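Local coordinates for protein ribonucleoside-diphosphate reductase subunit beta (Clostridium botulinum, PDB 6ZJK) that forms the diiron-binding R2 subunit of a ribonucleotide reductase, which makes deoxyribonucleoside diphosphates, and probably supplies the radical needed for catalysis, at residues I155-D158 with K159-Q163. Residues are numbered along the deposited sequence; the frame is centred on the assembly and turned at random.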
ATOM      1  N   ILE A 155      -1.449 -27.569  13.943  1.00 44.11           N
ATOM      2  CA  ILE A 155      -0.848 -27.412  15.263  1.00 45.95           C
ATOM      3  C   ILE A 155       0.628 -27.044  15.140  1.00 44.30           C
ATOM      4  O   ILE A 155       1.088 -26.065  15.739  1.00 45.47           O
ATOM      5  CB  ILE A 155      -1.056 -28.686  16.100  1.00 50.50           C
ATOM      6  CG1 ILE A 155      -2.544 -28.932  16.314  1.00 55.44           C
ATOM      7  CG2 ILE A 155      -0.403 -28.551  17.459  1.00 48.93           C
ATOM      8  CD1 ILE A 155      -3.082 -28.401  17.615  1.00 67.86           C
ATOM      9  N   THR A 156       1.394 -27.673  14.241  1.00 42.69           N
ATOM     10  CA  THR A 156       2.785 -27.315  13.953  1.00 45.59           C
ATOM     11  C   THR A 156       2.902 -25.880  13.444  1.00 43.96           C
ATOM     12  O   THR A 156       3.878 -25.189  13.753  1.00 43.08           O
ATOM     13  CB  THR A 156       3.378 -28.289  12.934  1.00 41.05           C
ATOM     14  OG1 THR A 156       3.305 -29.620  13.452  1.00 49.52           O
ATOM     15  CG2 THR A 156       4.823 -27.933  12.630  1.00 48.49           C
ATOM     16  N   ARG A 157       1.964 -25.513  12.560  1.00 41.45           N
ATOM     17  CA  ARG A 157       1.940 -24.186  11.952  1.00 46.28           C
ATOM     18  C   ARG A 157       1.899 -23.091  13.006  1.00 48.68           C
ATOM     19  O   ARG A 157       2.670 -22.117  12.936  1.00 39.45           O
ATOM     20  CB  ARG A 157       0.716 -24.069  11.035  1.00 41.15           C
ATOM     21  CG  ARG A 157       0.461 -22.719  10.410  1.00 40.34           C
ATOM     22  CD  ARG A 157      -1.016 -22.610   9.921  1.00 44.05           C
ATOM     23  NE  ARG A 157      -1.969 -22.526  11.024  1.00 45.44           N
ATOM     24  CZ  ARG A 157      -3.218 -22.980  10.982  1.00 44.74           C
ATOM     25  NH1 ARG A 157      -3.685 -23.571   9.891  1.00 45.56           N
ATOM     26  NH2 ARG A 157      -4.002 -22.842  12.036  1.00 44.37           N
ATOM     27  N   ASP A 158       0.995 -23.240  13.989  1.00 44.45           N
ATOM     28  CA  ASP A 158       0.822 -22.227  15.029  1.00 48.86           C
ATOM     29  C   ASP A 158       2.029 -22.179  15.954  1.00 47.90           C
ATOM     30  O   ASP A 158       2.347 -21.115  16.499  1.00 49.64           O
ATOM     31  CB  ASP A 158      -0.464 -22.492  15.842  1.00 50.34           C
ATOM     32  CG  ASP A 158      -1.754 -22.032  15.125  1.00 50.43           C
ATOM     33  OD1 ASP A 158      -1.684 -21.487  14.001  1.00 51.12           O
ATOM     34  OD2 ASP A 158      -2.859 -22.229  15.691  1.00 57.18           O
ATOM     35  N   LYS A 159       2.697 -23.324  16.150  1.00 47.55           N
ATOM     36  CA  LYS A 159       3.914 -23.383  16.948  1.00 45.02           C
ATOM     37  C   LYS A 159       5.045 -22.583  16.291  1.00 45.07           C
ATOM     38  O   LYS A 159       5.842 -21.951  16.986  1.00 42.67           O
ATOM     39  CB  LYS A 159       4.322 -24.841  17.138  1.00 45.96           C
ATOM     40  CG  LYS A 159       5.368 -25.088  18.222  1.00 53.62           C
ATOM     41  CD  LYS A 159       6.250 -26.270  17.836  1.00 61.72           C
ATOM     42  CE  LYS A 159       6.959 -26.904  19.044  1.00 61.20           C
ATOM     43  NZ  LYS A 159       7.498 -28.260  18.809  1.00 67.61           N
ATOM     44  N   ILE A 160       5.133 -22.614  14.956  1.00 42.87           N
ATOM     45  CA  ILE A 160       6.161 -21.843  14.252  1.00 44.14           C
ATOM     46  C   ILE A 160       5.842 -20.349  14.296  1.00 43.60           C
ATOM     47  O   ILE A 160       6.726 -19.526  14.553  1.00 44.86           O
ATOM     48  CB  ILE A 160       6.343 -22.357  12.814  1.00 41.83           C
ATOM     49  CG1 ILE A 160       6.949 -23.770  12.847  1.00 38.85           C
ATOM     50  CG2 ILE A 160       7.233 -21.396  11.996  1.00 38.43           C
ATOM     51  CD1 ILE A 160       6.786 -24.528  11.553  1.00 41.09           C
ATOM     52  N   TYR A 161       4.573 -19.981  14.043  1.00 42.81           N
ATOM     53  CA  TYR A 161       4.122 -18.607  14.276  1.00 45.74           C
ATOM     54  C   TYR A 161       4.601 -18.079  15.633  1.00 49.24           C
ATOM     55  O   TYR A 161       5.111 -16.956  15.726  1.00 48.05           O
ATOM     56  CB  TYR A 161       2.594 -18.516  14.239  1.00 46.33           C
ATOM     57  CG  TYR A 161       1.826 -18.399  12.920  1.00 44.29           C
ATOM     58  CD1 TYR A 161       2.383 -17.886  11.751  1.00 46.02           C
ATOM     59  CD2 TYR A 161       0.483 -18.752  12.899  1.00 49.82           C
ATOM     60  CE1 TYR A 161       1.593 -17.773  10.569  1.00 48.65           C
ATOM     61  CE2 TYR A 161      -0.287 -18.662  11.771  1.00 48.46           C
ATOM     62  CZ  TYR A 161       0.244 -18.173  10.609  1.00 48.42           C
ATOM     63  OH  TYR A 161      -0.633 -18.108   9.536  1.00 38.99           O
ATOM     64  N   ASP A 162       4.441 -18.874  16.701  1.00 44.25           N
ATOM     65  CA  ASP A 162       4.663 -18.410  18.070  1.00 41.17           C
ATOM     66  C   ASP A 162       6.100 -18.631  18.556  1.00 51.54           C
ATOM     67  O   ASP A 162       6.360 -18.518  19.758  1.00 50.72           O
ATOM     68  CB  ASP A 162       3.706 -19.114  19.038  1.00 49.74           C
ATOM     69  CG  ASP A 162       2.299 -18.544  18.996  1.00 50.27           C
ATOM     70  OD1 ASP A 162       2.136 -17.354  18.668  1.00 51.17           O
ATOM     71  OD2 ASP A 162       1.349 -19.292  19.291  1.00 51.40           O
ATOM     72  N   GLN A 163       7.038 -18.894  17.647  1.00 45.84           N
ATOM     73  CA  GLN A 163       8.358 -19.255  18.147  1.00 53.36           C
ATOM     74  C   GLN A 163       8.981 -18.121  18.960  1.00 51.66           C
ATOM     75  O   GLN A 163       9.663 -18.370  19.967  1.00 50.45           O
ATOM     76  CB  GLN A 163       9.238 -19.654  16.961  1.00 40.59           C
ATOM     77  CG  GLN A 163      10.519 -20.338  17.301  1.00 57.29           C
ATOM     78  CD  GLN A 163      10.396 -21.826  17.527  1.00 52.75           C
ATOM     79  OE1 GLN A 163      11.342 -22.458  17.985  1.00 62.66           O
ATOM     80  NE2 GLN A 163       9.232 -22.401  17.203  1.00 57.64           N
TER
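With CG beside its backbone N (chi1 -79°), D158 sets its carboxylate obliquely beside the CD2/CE2 side of the Y161 ring, whose own CG also lies beside its backbone N, turning the ring back along the helix; D158 OD1 stands 3.7 Å from Y161 CD2, the two planes 22° apart. D158 OD1 also accepts R157 NE at 3.2 Å, a salt bridge lying in the guanidinium plane but reaching the carboxylate from above its own plane. NH2 of R157 adds a weaker bond to OD1, and NH1 pairs with D149 of helix 124-151. T156 and I160, one turn apart, lie side by side, CG2 to CD1 4.1 Å; both touch helix 90-118, and I160 also packs on L148 of helix 124-151. All this sits on the short helix 154-161 of the largely helical R2 fold, held by i to i+4 bonds; Y161 N to R157 O, 3.1 Å, is nearly straight at 177°. The final bond of this series, D162 N to D158 O at 3.1 Å, is more bent, and D162 is the first residue to leave helical geometry. At the dimer interface, D162 OD2 forms salt bridges with R53 and R35 of the second subunit, while the Y161 hydroxyl hydrogen-bonds to S145 and to the backbone N of N52 in that subunit.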